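Local structure of periplasmic binding protein (Veillonella parvula, 4LJS) at residues A[49-54]-A[93-98]; A[102-107]-A[126-131]. The protein probably captures a small ligand, perhaps a metal chelate, outside the cytoplasmic membrane and hands it to an ABC transporter for uptake. All blocks are in the same frame, centred on the assembly; numbering follows the deposited sequence. Where two conformers were deposited one is given.

Interaction 1: residues A[49-54]-A[93-98]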
loop_
_atom_site.group_PDB
_atom_site.type_symbol
_atom_site.label_atom_id
_atom_site.label_comp_id
_atom_site.label_asym_id
_atom_site.label_seq_id
_atom_site.Cartn_x
_atom_site.Cartn_y
_atom_site.Cartn_z
ATOM N N ALA A 49 -8.583 -6.591 -10.969
ATOM C CA ALA A 49 -7.690 -6.110 -9.920
ATOM C C ALA A 49 -8.488 -5.363 -8.857
ATOM O O ALA A 49 -9.150 -4.356 -9.146
ATOM C CB ALA A 49 -6.605 -5.219 -10.517
HETATM N N MSE A 50 -8.438 -5.872 -7.630
HETATM C CA MSE A 50 -9.181 -5.267 -6.529
HETATM C C MSE A 50 -8.254 -4.465 -5.621
HETATM O O MSE A 50 -7.220 -4.963 -5.186
HETATM C CB MSE A 50 -9.918 -6.347 -5.723
HETATM C CG MSE A 50 -11.092 -5.842 -4.894
HETATM SE SE MSE A 50 -12.744 -5.555 -5.915
HETATM C CE MSE A 50 -12.243 -6.640 -7.397
ATOM N N TRP A 51 -8.643 -3.216 -5.365
ATOM C CA TRP A 51 -7.948 -2.294 -4.460
ATOM C C TRP A 51 -6.669 -1.692 -5.037
ATOM O O TRP A 51 -6.057 -2.255 -5.952
ATOM C CB TRP A 51 -7.724 -2.905 -3.064
ATOM C CG TRP A 51 -8.919 -3.677 -2.592
ATOM C CD1 TRP A 51 -8.955 -4.998 -2.225
ATOM C CD2 TRP A 51 -10.268 -3.196 -2.486
ATOM N NE1 TRP A 51 -10.232 -5.355 -1.870
ATOM C CE2 TRP A 51 -11.058 -4.270 -2.022
ATOM C CE3 TRP A 51 -10.882 -1.959 -2.723
ATOM C CZ2 TRP A 51 -12.434 -4.149 -1.806
ATOM C CZ3 TRP A 51 -12.244 -1.840 -2.503
ATOM C CH2 TRP A 51 -13.005 -2.930 -2.049
ATOM N N GLN A 52 -6.298 -0.538 -4.481
ATOM C CA GLN A 52 -5.229 0.320 -4.998
ATOM C C GLN A 52 -3.900 -0.374 -5.312
ATOM O O GLN A 52 -3.344 -0.176 -6.396
ATOM C CB GLN A 52 -4.983 1.492 -4.038
ATOM C CG GLN A 52 -4.153 2.597 -4.652
ATOM C CD GLN A 52 -4.760 3.966 -4.440
ATOM O OE1 GLN A 52 -5.602 4.157 -3.562
ATOM N NE2 GLN A 52 -4.337 4.929 -5.250
ATOM N N ASN A 53 -3.382 -1.165 -4.375
ATOM C CA ASN A 53 -2.117 -1.875 -4.610
ATOM C C ASN A 53 -2.153 -2.780 -5.832
ATOM O O ASN A 53 -1.188 -2.828 -6.585
ATOM C CB ASN A 53 -1.648 -2.664 -3.380
ATOM C CG ASN A 53 -2.604 -3.797 -2.991
ATOM O OD1 ASN A 53 -3.805 -3.728 -3.235
ATOM N ND2 ASN A 53 -2.063 -4.834 -2.363
ATOM N N SER A 54 -3.266 -3.484 -6.036
ATOM C CA SER A 54 -3.402 -4.354 -7.201
ATOM C C SER A 54 -3.345 -3.525 -8.482
ATOM O O SER A 54 -2.602 -3.840 -9.410
ATOM C CB SER A 54 -4.722 -5.130 -7.154
ATOM O OG SER A 54 -4.940 -5.704 -5.875
ATOM N N LYS A 93 -14.432 0.222 -13.340
ATOM C CA LYS A 93 -13.879 0.799 -12.109
ATOM C C LYS A 93 -14.860 0.778 -10.934
ATOM O O LYS A 93 -14.445 0.756 -9.780
ATOM C CB LYS A 93 -13.468 2.258 -12.333
ATOM C CG LYS A 93 -12.276 2.499 -13.239
ATOM C CD LYS A 93 -12.194 3.994 -13.554
ATOM C CE LYS A 93 -11.073 4.322 -14.521
ATOM N NZ LYS A 93 -11.420 3.975 -15.930
ATOM N N ASP A 94 -16.153 0.838 -11.229
ATOM C CA ASP A 94 -17.174 1.013 -10.197
ATOM C C ASP A 94 -17.356 -0.237 -9.328
ATOM O O ASP A 94 -17.474 -1.354 -9.851
ATOM C CB ASP A 94 -18.503 1.388 -10.849
ATOM C CG ASP A 94 -19.466 2.034 -9.881
ATOM O OD1 ASP A 94 -19.954 1.334 -8.968
ATOM O OD2 ASP A 94 -19.750 3.241 -10.044
ATOM N N LEU A 95 -17.399 -0.036 -8.007
ATOM C CA LEU A 95 -17.546 -1.138 -7.047
ATOM C C LEU A 95 -18.843 -1.927 -7.195
ATOM O O LEU A 95 -18.968 -3.020 -6.644
ATOM C CB LEU A 95 -17.432 -0.635 -5.605
ATOM C CG LEU A 95 -16.003 -0.356 -5.142
ATOM C CD1 LEU A 95 -16.017 0.347 -3.785
ATOM C CD2 LEU A 95 -15.205 -1.661 -5.086
ATOM N N LYS A 96 -19.814 -1.381 -7.921
ATOM C CA LYS A 96 -21.041 -2.131 -8.170
ATOM C C LYS A 96 -20.774 -3.315 -9.101
ATOM O O LYS A 96 -21.640 -4.164 -9.281
ATOM C CB LYS A 96 -22.174 -1.238 -8.694
ATOM C CG LYS A 96 -22.085 -0.853 -10.166
ATOM C CD LYS A 96 -23.021 0.321 -10.465
ATOM C CE LYS A 96 -23.273 0.480 -11.955
ATOM N NZ LYS A 96 -22.022 0.390 -12.754
ATOM N N TYR A 97 -19.566 -3.384 -9.663
ATOM C CA TYR A 97 -19.161 -4.540 -10.469
ATOM C C TYR A 97 -18.388 -5.573 -9.654
ATOM O O TYR A 97 -18.060 -6.647 -10.163
ATOM C CB TYR A 97 -18.320 -4.118 -11.681
ATOM C CG TYR A 97 -19.067 -3.292 -12.702
ATOM C CD1 TYR A 97 -20.057 -3.860 -13.496
ATOM C CD2 TYR A 97 -18.773 -1.942 -12.878
ATOM C CE1 TYR A 97 -20.748 -3.100 -14.438
ATOM C CE2 TYR A 97 -19.455 -1.173 -13.818
ATOM C CZ TYR A 97 -20.436 -1.756 -14.593
ATOM O OH TYR A 97 -21.108 -0.994 -15.520
ATOM N N ALA A 98 -18.102 -5.250 -8.395
ATOM C CA ALA A 98 -17.327 -6.140 -7.537
ATOM C C ALA A 98 -18.238 -7.185 -6.917
ATOM O O ALA A 98 -18.446 -7.212 -5.708
ATOM C CB ALA A 98 -16.566 -5.348 -6.443
#
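Asp94 OD1 accepts a hydrogen bond from the backbone N-H of Lys96 (N to OD1 2.9 Å, N-H...O 166°) through its anti lone pair, and this Asx turn bends the chain around Leu95, which reaches across to Trp51. Aspartate suits the start of such a turn because its short carboxylate can fold back onto its own backbone; the 3-10 turn at 95-97 is then carried by Tyr97 N to Asp94 O and Ala98 N to Leu95 O. Leu95 extends the branch CD2 obliquely to the six-membered end of the Trp51 indole, 3.9 Å from Trp51 CZ3, the two side chains crossing at about a right angle. The partner segment runs from the end of strand 47-50, in the parallel four-stranded sheet of the N-terminal lobe, into helix 52-60, with Trp51 at the N-cap position. Met50, present as selenomethionine, has CG anti to the backbone N (chi1 -159°) and over one indole face, offset toward the rim; bends at chi2 and chi3 bring SE to Ala98 CB at 3.9 Å. The small alanine lets the loop approach. Trp114 also packs against Trp51, and a glycerol, probably from the crystallisation liquor, lies about 6 Å from this side chain.

Interaction 2: residues A[102-107]-A[126-131]; sequences SVLMMK and PTFWQA
Leu104 and Val103 converge obliquely on the same outer corner of the Trp129 indole, Leu104 CD2 and Val103 CG1 each lying 3.8 Å from Trp129 CH2. Val103 CG1 points toward the indole, the Val103 and Trp129 side chains crossing at about a right angle. Leu104 CD2 also sits at the edge of the Phe128 ring, near its plane, 4.1 Å from Phe128 CZ. Phe128 turns CG anti to its own backbone N (chi1 173°), whereas Trp129 has CG beside its backbone N, anti to the carbonyl carbon (chi1 -72°), and this difference brings Phe128 CD1 over the centre of one indole face. Helix 126-130 lies in the crossover from strand 110-113 to strand 135-138; the axes of 102-106 and 126-130 come no closer than 13.5 Å and are inclined at 34°, so wide aromatic groups suit the interval better than short side chains. Val103 and Trp129 both rest on Leu111 of the sheet. Replacing Trp129 with an alanine would probably open a gap between the helices, leaving Val103 CG1 and Leu104 CD2 without the indole they pack against and the Phe128 ring freer to turn. The indole NE1 donates to Leu123 O, which, with the packing, helps hold the ring's rotation and satisfies its buried N-H.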
loop_
_atom_site.group_PDB
_atom_site.type_symbol
_atom_site.label_atom_id
_atom_site.label_comp_id
_atom_site.label_asym_id
_atom_site.label_seq_id
_atom_site.Cartn_x
_atom_site.Cartn_y
_atom_site.Cartn_z
ATOM N N SER A 102 -20.881 -10.251 -12.055
ATOM C CA SER A 102 -20.208 -9.325 -12.981
ATOM C C SER A 102 -18.801 -9.803 -13.361
ATOM O O SER A 102 -18.399 -9.721 -14.520
ATOM C CB SER A 102 -20.107 -7.915 -12.382
ATOM O OG SER A 102 -21.367 -7.450 -11.938
ATOM N N VAL A 103 -18.047 -10.284 -12.378
ATOM C CA VAL A 103 -16.691 -10.764 -12.643
ATOM C C VAL A 103 -16.665 -12.031 -13.516
ATOM O O VAL A 103 -15.781 -12.182 -14.360
ATOM C CB VAL A 103 -15.892 -10.939 -11.350
ATOM C CG1 VAL A 103 -14.539 -11.583 -11.632
ATOM C CG2 VAL A 103 -15.692 -9.578 -10.686
ATOM N N LEU A 104 -17.643 -12.919 -13.338
ATOM C CA LEU A 104 -17.798 -14.062 -14.232
ATOM C C LEU A 104 -17.957 -13.604 -15.691
ATOM O O LEU A 104 -17.324 -14.153 -16.588
ATOM C CB LEU A 104 -18.984 -14.942 -13.805
ATOM C CG LEU A 104 -18.725 -15.878 -12.609
ATOM C CD1 LEU A 104 -20.023 -16.484 -12.070
ATOM C CD2 LEU A 104 -17.736 -16.977 -12.977
HETATM N N MSE A 105 -18.798 -12.594 -15.903
HETATM C CA MSE A 105 -19.059 -12.052 -17.236
HETATM C C MSE A 105 -17.789 -11.518 -17.898
HETATM O O MSE A 105 -17.638 -11.588 -19.119
HETATM C CB MSE A 105 -20.130 -10.950 -17.169
HETATM C CG MSE A 105 -20.311 -10.130 -18.451
HETATM SE SE MSE A 105 -19.143 -8.554 -18.598
HETATM C CE MSE A 105 -19.755 -7.582 -17.012
HETATM N N MSE A 106 -16.882 -10.990 -17.082
HETATM C CA MSE A 106 -15.644 -10.397 -17.571
HETATM C C MSE A 106 -14.635 -11.443 -18.025
HETATM O O MSE A 106 -13.721 -11.130 -18.787
HETATM C CB MSE A 106 -15.003 -9.558 -16.467
HETATM C CG MSE A 106 -15.764 -8.313 -16.121
HETATM SE SE MSE A 106 -14.979 -7.430 -14.579
HETATM C CE MSE A 106 -16.494 -6.262 -14.179
ATOM N N LYS A 107 -14.786 -12.665 -17.513
ATOM C CA LYS A 107 -13.896 -13.781 -17.837
ATOM C C LYS A 107 -12.425 -13.444 -17.616
ATOM O O LYS A 107 -11.642 -13.393 -18.568
ATOM C CB LYS A 107 -14.124 -14.261 -19.281
ATOM C CG LYS A 107 -15.494 -14.870 -19.502
ATOM C CD LYS A 107 -15.640 -15.466 -20.894
ATOM C CE LYS A 107 -14.726 -16.664 -21.090
ATOM N NZ LYS A 107 -15.177 -17.486 -22.250
ATOM N N PRO A 126 -9.498 -19.475 -5.009
ATOM C CA PRO A 126 -8.538 -19.881 -6.046
ATOM C C PRO A 126 -8.931 -21.191 -6.718
ATOM O O PRO A 126 -8.763 -21.336 -7.929
ATOM C CB PRO A 126 -7.248 -20.096 -5.254
ATOM C CG PRO A 126 -7.356 -19.108 -4.131
ATOM C CD PRO A 126 -8.813 -19.092 -3.757
ATOM N N THR A 127 -9.436 -22.131 -5.928
ATOM C CA THR A 127 -9.884 -23.423 -6.437
ATOM C C THR A 127 -11.027 -23.269 -7.444
ATOM O O THR A 127 -11.074 -23.961 -8.462
ATOM C CB THR A 127 -10.307 -24.345 -5.279
ATOM O OG1 THR A 127 -9.139 -24.740 -4.546
ATOM C CG2 THR A 127 -11.007 -25.596 -5.799
ATOM N N PHE A 128 -11.940 -22.348 -7.158
ATOM C CA PHE A 128 -13.053 -22.067 -8.050
ATOM C C PHE A 128 -12.541 -21.554 -9.392
ATOM O O PHE A 128 -12.951 -22.031 -10.449
ATOM C CB PHE A 128 -13.986 -21.043 -7.401
ATOM C CG PHE A 128 -15.080 -20.553 -8.300
ATOM C CD1 PHE A 128 -14.888 -19.441 -9.112
ATOM C CD2 PHE A 128 -16.315 -21.183 -8.317
ATOM C CE1 PHE A 128 -15.909 -18.978 -9.942
ATOM C CE2 PHE A 128 -17.336 -20.723 -9.145
ATOM C CZ PHE A 128 -17.127 -19.612 -9.958
ATOM N N TRP A 129 -11.639 -20.582 -9.339
ATOM C CA TRP A 129 -11.119 -19.948 -10.543
ATOM C C TRP A 129 -10.177 -20.847 -11.329
ATOM O O TRP A 129 -10.106 -20.758 -12.555
ATOM C CB TRP A 129 -10.440 -18.621 -10.193
ATOM C CG TRP A 129 -11.447 -17.585 -9.822
ATOM C CD1 TRP A 129 -11.678 -17.069 -8.580
ATOM C CD2 TRP A 129 -12.398 -16.968 -10.701
ATOM N NE1 TRP A 129 -12.709 -16.160 -8.631
ATOM C CE2 TRP A 129 -13.167 -16.076 -9.922
ATOM C CE3 TRP A 129 -12.669 -17.078 -12.072
ATOM C CZ2 TRP A 129 -14.190 -15.297 -10.466
ATOM C CZ3 TRP A 129 -13.686 -16.306 -12.617
ATOM C CH2 TRP A 129 -14.435 -15.420 -11.812
ATOM N N GLN A 130 -9.458 -21.716 -10.627
ATOM C CA GLN A 130 -8.545 -22.632 -11.293
ATOM C C GLN A 130 -9.325 -23.631 -12.145
ATOM O O GLN A 130 -8.822 -24.141 -13.145
ATOM C CB GLN A 130 -7.628 -23.327 -10.283
ATOM C CG GLN A 130 -6.479 -22.427 -9.816
ATOM C CD GLN A 130 -5.783 -22.934 -8.564
ATOM O OE1 GLN A 130 -6.193 -23.931 -7.973
ATOM N NE2 GLN A 130 -4.723 -22.244 -8.155
ATOM N N ALA A 131 -10.569 -23.886 -11.759
ATOM C CA ALA A 131 -11.421 -24.771 -12.538
ATOM C C ALA A 131 -11.931 -24.038 -13.779
ATOM O O ALA A 131 -12.393 -24.661 -14.734
ATOM C CB ALA A 131 -12.579 -25.263 -11.691
#

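Overall arrangement
The two contacts follow one another along the chain, with centres about 15 Å apart. Interaction 1 joins the C-terminal end of a sheet strand and the helix start after it to a loop and lies nearer the chain centre; interaction 2 joins two helices farther out. Both are apolar and partly buried, but unlike in kind: 93-98 offers an exposed leucine and a small alanine to a tryptophan and a selenomethionine, whereas 102-107 sends branched aliphatic side chains against paired aromatic rings. Two of the four touching residues are buried in interaction 2 (Val103, Trp129), one in interaction 1 (Met50). Tyr97 connects them, its CB packing on Met106 CE. Leu123 also serves both, touching Met50 and accepting a hydrogen bond from Trp129 through its carbonyl oxygen.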